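Local coordinates for uncharacterized protein (PDB 4XLZ) that probably removes an acetyl group from N,N'-diacetylchitobiose, as a metal-binding deacetylase of carbohydrate esterase family 14, at residues E206-A211 with Y246-R251; G50-L55 with V60-I65. All blocks are in the same frame, centred on the assembly; numbering follows the deposited sequence.

Interaction 1 (E206-A211 with Y246-R251); sequences ELKLKA and YGEGFR
Lys208 and Glu248 reach for each other from opposite directions and meet in a buried salt bridge, NZ of Lys208 lying 2.7 Å from OE2 of Glu248. The ammonium group approaches OE2 on its anti side, 26° out of the carboxylate plane. Lysine suits this place because its length spans a wide gap: the CA atoms of Lys208 and Glu248 are 10.9 Å apart. CG of Lys208 stands anti to the backbone N (chi1 174°) and the chain runs extended beyond it, carrying the charge clear of its helix.

Alongside the ion pair, Lys208 CD passes 3.3 Å from Glu248 OE2, so the aliphatic end of the chain also lies against the carboxylate.

Hydrogen bonds to helix 43-57 complete the site. Lys208 NZ also donates to the carbonyl O of Ile46. Glutamate suits its place by offering two acceptors: OE2 takes Gly50 N, a helix amide with no bond to the turn before, and OE1 pairs with Thr51 OG1, which probably fixes the carboxylate's rotation. An alanine in place of Lys208 would probably leave the buried carboxylate of Glu248 without its countercharge and the Ile46 carbonyl without this donor. With its two charges probably balancing each other, this is an interior salt bridge joining helix 205-213 to strand 247-250 of the small antiparallel sheet, with a kinked helix of the deacetylase fold as third partner.

Interaction 2 (G50-L55 with V60-I65); sequences GTIKKL and VEVIYI
Ile52 faces strand 61-68 from the helix, and its two branches divide the work. From CB, the methyl CG2 meets CG1 of Val62 at 4.1 Å, the two side chains crossing at about a right angle. The other branch leaves through CG1, which stands anti to the carbonyl carbon (chi1 -75°), and continues nearly extended to CD1. That end methyl touches the outer part of the Tyr64 ring obliquely, 3.8 Å from CE1 of Tyr64 and 3.6 Å from its OH. A beta-branched residue serves well here, one branch for the valine and a longer one for the ring.

One turn later Leu55 packs through its CB, 3.9 Å from CG2 of Val62 and 4.1 Å from CB of Val60. Its carbonyl O accepts a hydrogen bond from Val60 N at 3.0 Å, which closes the short connection between helix and strand. The axes of helix 50-55 and strand 61-65 come within 8.8 Å, with 141° between their N-to-C directions, a spacing to which the compact valines probably contribute within this beta-alpha-beta unit. Apart from that backbone bond the contact is largely apolar and buried, which suggests that close fit and exclusion of water contribute most to holding helix 43-57 on the sheet here.

Helix 43-57 is common ground: interaction 2 packs segment 50-55 against the parallel sheet through strand 61-68, while the carboxylate of interaction 1 is bonded to the start of the same segment. The two centres are 12 Å apart, and further packing of Leu207 on Lys53 and of Phe250 on Thr51 ties them together. Along the chain they come in series, interaction 2 closing within the deacetylase family region long before interaction 1 opens. The helix thus has an apolar side toward the sheet and polar links to later elements, helix 205-213 and strand 247-250. Its first residue, Asp43, is a cadmium ligand with His40 and His151, so both contacts probably help to position a helix that begins at the metal site.

Interaction 1 (E206-A211 with Y246-R251)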
loop_
_atom_site.group_PDB
_atom_site.type_symbol
_atom_site.label_atom_id
_atom_site.label_comp_id
_atom_site.label_asym_id
_atom_site.label_seq_id
_atom_site.Cartn_x
_atom_site.Cartn_y
_atom_site.Cartn_z
ATOM N N GLU A 206 -7.173 -39.336 -20.588
ATOM C CA GLU A 206 -7.197 -38.678 -21.841
ATOM C C GLU A 206 -8.212 -37.497 -21.890
ATOM O O GLU A 206 -7.924 -36.546 -22.558
ATOM C CB GLU A 206 -7.632 -39.769 -22.937
ATOM C CG GLU A 206 -6.451 -40.845 -23.143
ATOM C CD GLU A 206 -5.053 -40.241 -23.556
ATOM O OE1 GLU A 206 -4.151 -40.544 -22.813
ATOM O OE2 GLU A 206 -4.888 -39.443 -24.547
ATOM N N LEU A 207 -9.328 -37.642 -21.192
ATOM C CA LEU A 207 -10.309 -36.514 -21.069
ATOM C C LEU A 207 -9.587 -35.319 -20.329
ATOM O O LEU A 207 -9.746 -34.174 -20.819
ATOM C CB LEU A 207 -11.529 -36.971 -20.331
ATOM C CG LEU A 207 -12.557 -35.797 -20.155
ATOM C CD1 LEU A 207 -12.922 -35.153 -21.539
ATOM C CD2 LEU A 207 -13.786 -36.224 -19.322
ATOM N N LYS A 208 -8.914 -35.627 -19.234
ATOM C CA LYS A 208 -8.174 -34.531 -18.514
ATOM C C LYS A 208 -7.250 -33.860 -19.480
ATOM O O LYS A 208 -7.172 -32.607 -19.581
ATOM C CB LYS A 208 -7.365 -35.153 -17.370
ATOM C CG LYS A 208 -6.470 -34.043 -16.716
ATOM C CD LYS A 208 -5.878 -34.636 -15.474
ATOM C CE LYS A 208 -4.991 -33.451 -14.903
ATOM N NZ LYS A 208 -4.708 -33.640 -13.490
ATOM N N LEU A 209 -6.409 -34.594 -20.248
ATOM C CA LEU A 209 -5.512 -33.917 -21.103
ATOM C C LEU A 209 -6.190 -33.125 -22.239
ATOM O O LEU A 209 -5.711 -32.071 -22.649
ATOM C CB LEU A 209 -4.502 -34.945 -21.799
ATOM C CG LEU A 209 -3.704 -35.672 -20.739
ATOM C CD1 LEU A 209 -2.802 -36.718 -21.531
ATOM C CD2 LEU A 209 -2.611 -34.733 -20.157
ATOM N N LYS A 210 -7.364 -33.625 -22.699
ATOM C CA LYS A 210 -8.108 -32.850 -23.681
ATOM C C LYS A 210 -8.606 -31.481 -23.076
ATOM O O LYS A 210 -8.584 -30.446 -23.814
ATOM C CB LYS A 210 -9.290 -33.720 -24.193
ATOM C CG LYS A 210 -10.113 -32.994 -25.240
ATOM C CD LYS A 210 -11.391 -33.877 -25.669
ATOM C CE LYS A 210 -12.010 -33.142 -26.868
ATOM N NZ LYS A 210 -13.342 -33.831 -27.094
ATOM N N ALA A 211 -9.096 -31.607 -21.839
ATOM C CA ALA A 211 -9.561 -30.365 -21.166
ATOM C C ALA A 211 -8.432 -29.400 -20.938
ATOM O O ALA A 211 -8.628 -28.140 -20.947
ATOM C CB ALA A 211 -10.315 -30.748 -19.852
ATOM N N TYR A 246 -2.528 -43.592 -12.729
ATOM C CA TYR A 246 -2.616 -42.100 -12.722
ATOM C C TYR A 246 -3.548 -41.718 -11.584
ATOM O O TYR A 246 -4.680 -42.181 -11.461
ATOM C CB TYR A 246 -3.219 -41.614 -14.054
ATOM C CG TYR A 246 -2.366 -41.960 -15.256
ATOM C CD1 TYR A 246 -0.981 -41.723 -15.237
ATOM C CD2 TYR A 246 -3.013 -42.367 -16.406
ATOM C CE1 TYR A 246 -0.200 -41.974 -16.440
ATOM C CE2 TYR A 246 -2.263 -42.617 -17.578
ATOM C CZ TYR A 246 -0.902 -42.428 -17.580
ATOM O OH TYR A 246 -0.043 -42.616 -18.646
ATOM N N GLY A 247 -3.036 -40.760 -10.771
ATOM C CA GLY A 247 -3.858 -40.244 -9.645
ATOM C C GLY A 247 -3.746 -38.702 -9.591
ATOM O O GLY A 247 -2.908 -38.074 -10.180
ATOM N N GLU A 248 -4.767 -38.169 -8.917
ATOM C CA GLU A 248 -4.693 -36.731 -8.467
ATOM C C GLU A 248 -4.678 -36.698 -6.941
ATOM O O GLU A 248 -5.445 -37.350 -6.284
ATOM C CB GLU A 248 -5.933 -35.974 -8.967
ATOM C CG GLU A 248 -5.761 -35.645 -10.468
ATOM C CD GLU A 248 -7.015 -35.053 -11.126
ATOM O OE1 GLU A 248 -8.027 -34.973 -10.468
ATOM O OE2 GLU A 248 -6.865 -34.682 -12.321
ATOM N N GLY A 249 -3.707 -35.908 -6.421
ATOM C CA GLY A 249 -3.567 -35.876 -4.996
ATOM C C GLY A 249 -4.125 -34.598 -4.325
ATOM O O GLY A 249 -4.062 -33.506 -4.939
ATOM N N PHE A 250 -4.572 -34.817 -3.097
ATOM C CA PHE A 250 -5.181 -33.698 -2.320
ATOM C C PHE A 250 -4.663 -33.872 -0.919
ATOM O O PHE A 250 -4.475 -34.956 -0.349
ATOM C CB PHE A 250 -6.704 -33.848 -2.302
ATOM C CG PHE A 250 -7.283 -33.739 -3.655
ATOM C CD1 PHE A 250 -7.577 -32.510 -4.267
ATOM C CD2 PHE A 250 -7.549 -34.950 -4.410
ATOM C CE1 PHE A 250 -8.023 -32.403 -5.576
ATOM C CE2 PHE A 250 -7.985 -34.823 -5.731
ATOM C CZ PHE A 250 -8.272 -33.569 -6.342
ATOM N N ARG A 251 -4.516 -32.695 -0.248
ATOM C CA ARG A 251 -4.259 -32.721 1.165
ATOM C C ARG A 251 -5.480 -32.161 1.891
ATOM O O ARG A 251 -6.002 -31.117 1.601
ATOM C CB ARG A 251 -3.029 -31.845 1.565
ATOM C CG ARG A 251 -2.728 -31.976 3.051
ATOM C CD ARG A 251 -1.438 -31.276 3.407
ATOM N NE ARG A 251 -1.183 -31.455 4.850
ATOM C CZ ARG A 251 -0.680 -32.563 5.367
ATOM N NH1 ARG A 251 -0.322 -33.599 4.568
ATOM N NH2 ARG A 251 -0.465 -32.601 6.726
#

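Interaction 2 (G50-L55 with V60-I65)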
loop_
_atom_site.group_PDB
_atom_site.type_symbol
_atom_site.label_atom_id
_atom_site.label_comp_id
_atom_site.label_asym_id
_atom_site.label_seq_id
_atom_site.Cartn_x
_atom_site.Cartn_y
_atom_site.Cartn_z
ATOM N N GLY A 50 -9.393 -34.481 -13.629
ATOM C CA GLY A 50 -10.063 -35.802 -13.459
ATOM C C GLY A 50 -11.056 -35.922 -12.363
ATOM O O GLY A 50 -12.192 -36.427 -12.499
ATOM N N THR A 51 -10.714 -35.342 -11.161
ATOM C CA THR A 51 -11.608 -35.316 -10.099
ATOM C C THR A 51 -12.846 -34.421 -10.309
ATOM O O THR A 51 -13.888 -34.784 -9.869
ATOM C CB THR A 51 -10.831 -34.879 -8.788
ATOM O OG1 THR A 51 -9.737 -35.777 -8.562
ATOM C CG2 THR A 51 -11.702 -34.804 -7.561
ATOM N N ILE A 52 -12.638 -33.294 -10.980
ATOM C CA ILE A 52 -13.778 -32.444 -11.297
ATOM C C ILE A 52 -14.780 -33.263 -12.211
ATOM O O ILE A 52 -15.969 -33.167 -11.954
ATOM C CB ILE A 52 -13.290 -31.189 -12.079
ATOM C CG1 ILE A 52 -12.602 -30.237 -11.046
ATOM C CG2 ILE A 52 -14.432 -30.478 -12.687
ATOM C CD1 ILE A 52 -11.756 -29.183 -11.756
ATOM N N LYS A 53 -14.222 -33.996 -13.170
ATOM C CA LYS A 53 -15.186 -34.824 -14.006
ATOM C C LYS A 53 -15.824 -35.922 -13.178
ATOM O O LYS A 53 -17.041 -36.091 -13.294
ATOM C CB LYS A 53 -14.382 -35.378 -15.150
ATOM C CG LYS A 53 -15.339 -36.365 -16.110
ATOM C CD LYS A 53 -16.344 -35.506 -16.857
ATOM C CE LYS A 53 -17.380 -36.267 -17.895
ATOM N NZ LYS A 53 -18.038 -34.928 -18.497
ATOM N N LYS A 54 -15.133 -36.586 -12.232
ATOM C CA LYS A 54 -15.766 -37.577 -11.359
ATOM C C LYS A 54 -16.826 -36.975 -10.566
ATOM O O LYS A 54 -17.951 -37.483 -10.342
ATOM C CB LYS A 54 -14.766 -38.246 -10.445
ATOM C CG LYS A 54 -13.871 -39.257 -11.183
ATOM C CD LYS A 54 -13.046 -40.063 -10.073
ATOM C CE LYS A 54 -12.600 -41.583 -10.373
ATOM N NZ LYS A 54 -12.486 -41.889 -11.840
ATOM N N LEU A 55 -16.501 -35.795 -10.003
ATOM C CA LEU A 55 -17.516 -35.162 -9.172
ATOM C C LEU A 55 -18.736 -34.757 -10.000
ATOM O O LEU A 55 -19.902 -35.031 -9.575
ATOM C CB LEU A 55 -16.874 -33.831 -8.527
ATOM C CG LEU A 55 -15.938 -34.088 -7.326
ATOM C CD1 LEU A 55 -15.110 -32.768 -7.097
ATOM C CD2 LEU A 55 -16.500 -34.567 -6.020
ATOM N N VAL A 60 -22.462 -33.842 -8.463
ATOM C CA VAL A 60 -21.952 -32.644 -7.661
ATOM C C VAL A 60 -21.910 -31.428 -8.579
ATOM O O VAL A 60 -21.442 -31.498 -9.710
ATOM C CB VAL A 60 -20.590 -32.994 -7.123
ATOM C CG1 VAL A 60 -20.107 -31.812 -6.141
ATOM C CG2 VAL A 60 -20.606 -34.207 -6.213
ATOM N N GLU A 61 -22.392 -30.275 -8.094
ATOM C CA GLU A 61 -22.299 -29.011 -8.785
ATOM C C GLU A 61 -20.909 -28.376 -8.496
ATOM O O GLU A 61 -20.592 -28.198 -7.337
ATOM C CB GLU A 61 -23.388 -28.017 -8.280
ATOM C CG GLU A 61 -23.418 -26.759 -9.029
ATOM C CD GLU A 61 -24.482 -25.762 -8.581
ATOM O OE1 GLU A 61 -25.291 -26.192 -7.721
ATOM O OE2 GLU A 61 -24.480 -24.634 -9.093
ATOM N N VAL A 62 -20.119 -28.347 -9.557
ATOM C CA VAL A 62 -18.714 -27.806 -9.435
ATOM C C VAL A 62 -18.745 -26.470 -10.063
ATOM O O VAL A 62 -19.151 -26.191 -11.183
ATOM C CB VAL A 62 -17.685 -28.700 -10.198
ATOM C CG1 VAL A 62 -16.320 -28.019 -10.039
ATOM C CG2 VAL A 62 -17.666 -30.134 -9.663
ATOM N N ILE A 63 -18.299 -25.471 -9.203
ATOM C CA ILE A 63 -18.206 -24.049 -9.620
ATOM C C ILE A 63 -16.736 -23.579 -9.523
ATOM O O ILE A 63 -16.095 -23.966 -8.570
ATOM C CB ILE A 63 -19.077 -23.198 -8.610
ATOM C CG1 ILE A 63 -20.573 -23.674 -8.768
ATOM C CG2 ILE A 63 -18.913 -21.693 -8.902
ATOM C CD1 ILE A 63 -21.385 -23.145 -7.546
ATOM N N TYR A 64 -16.319 -22.817 -10.479
ATOM C CA TYR A 64 -14.883 -22.283 -10.411
ATOM C C TYR A 64 -14.955 -20.828 -9.910
ATOM O O TYR A 64 -15.882 -20.061 -10.213
ATOM C CB TYR A 64 -14.295 -22.159 -11.777
ATOM C CG TYR A 64 -13.895 -23.490 -12.416
ATOM C CD1 TYR A 64 -14.072 -24.724 -11.813
ATOM C CD2 TYR A 64 -13.327 -23.366 -13.665
ATOM C CE1 TYR A 64 -13.614 -25.942 -12.498
ATOM C CE2 TYR A 64 -12.856 -24.541 -14.366
ATOM C CZ TYR A 64 -13.052 -25.724 -13.741
ATOM O OH TYR A 64 -12.656 -26.902 -14.408
ATOM N N ILE A 65 -13.894 -20.505 -9.133
ATOM C CA ILE A 65 -13.513 -19.078 -8.988
ATOM C C ILE A 65 -12.121 -18.938 -9.614
ATOM O O ILE A 65 -11.240 -19.721 -9.179
ATOM C CB ILE A 65 -13.430 -18.635 -7.535
ATOM C CG1 ILE A 65 -14.821 -18.731 -6.893
ATOM C CG2 ILE A 65 -12.985 -17.146 -7.500
ATOM C CD1 ILE A 65 -14.801 -18.501 -5.314
#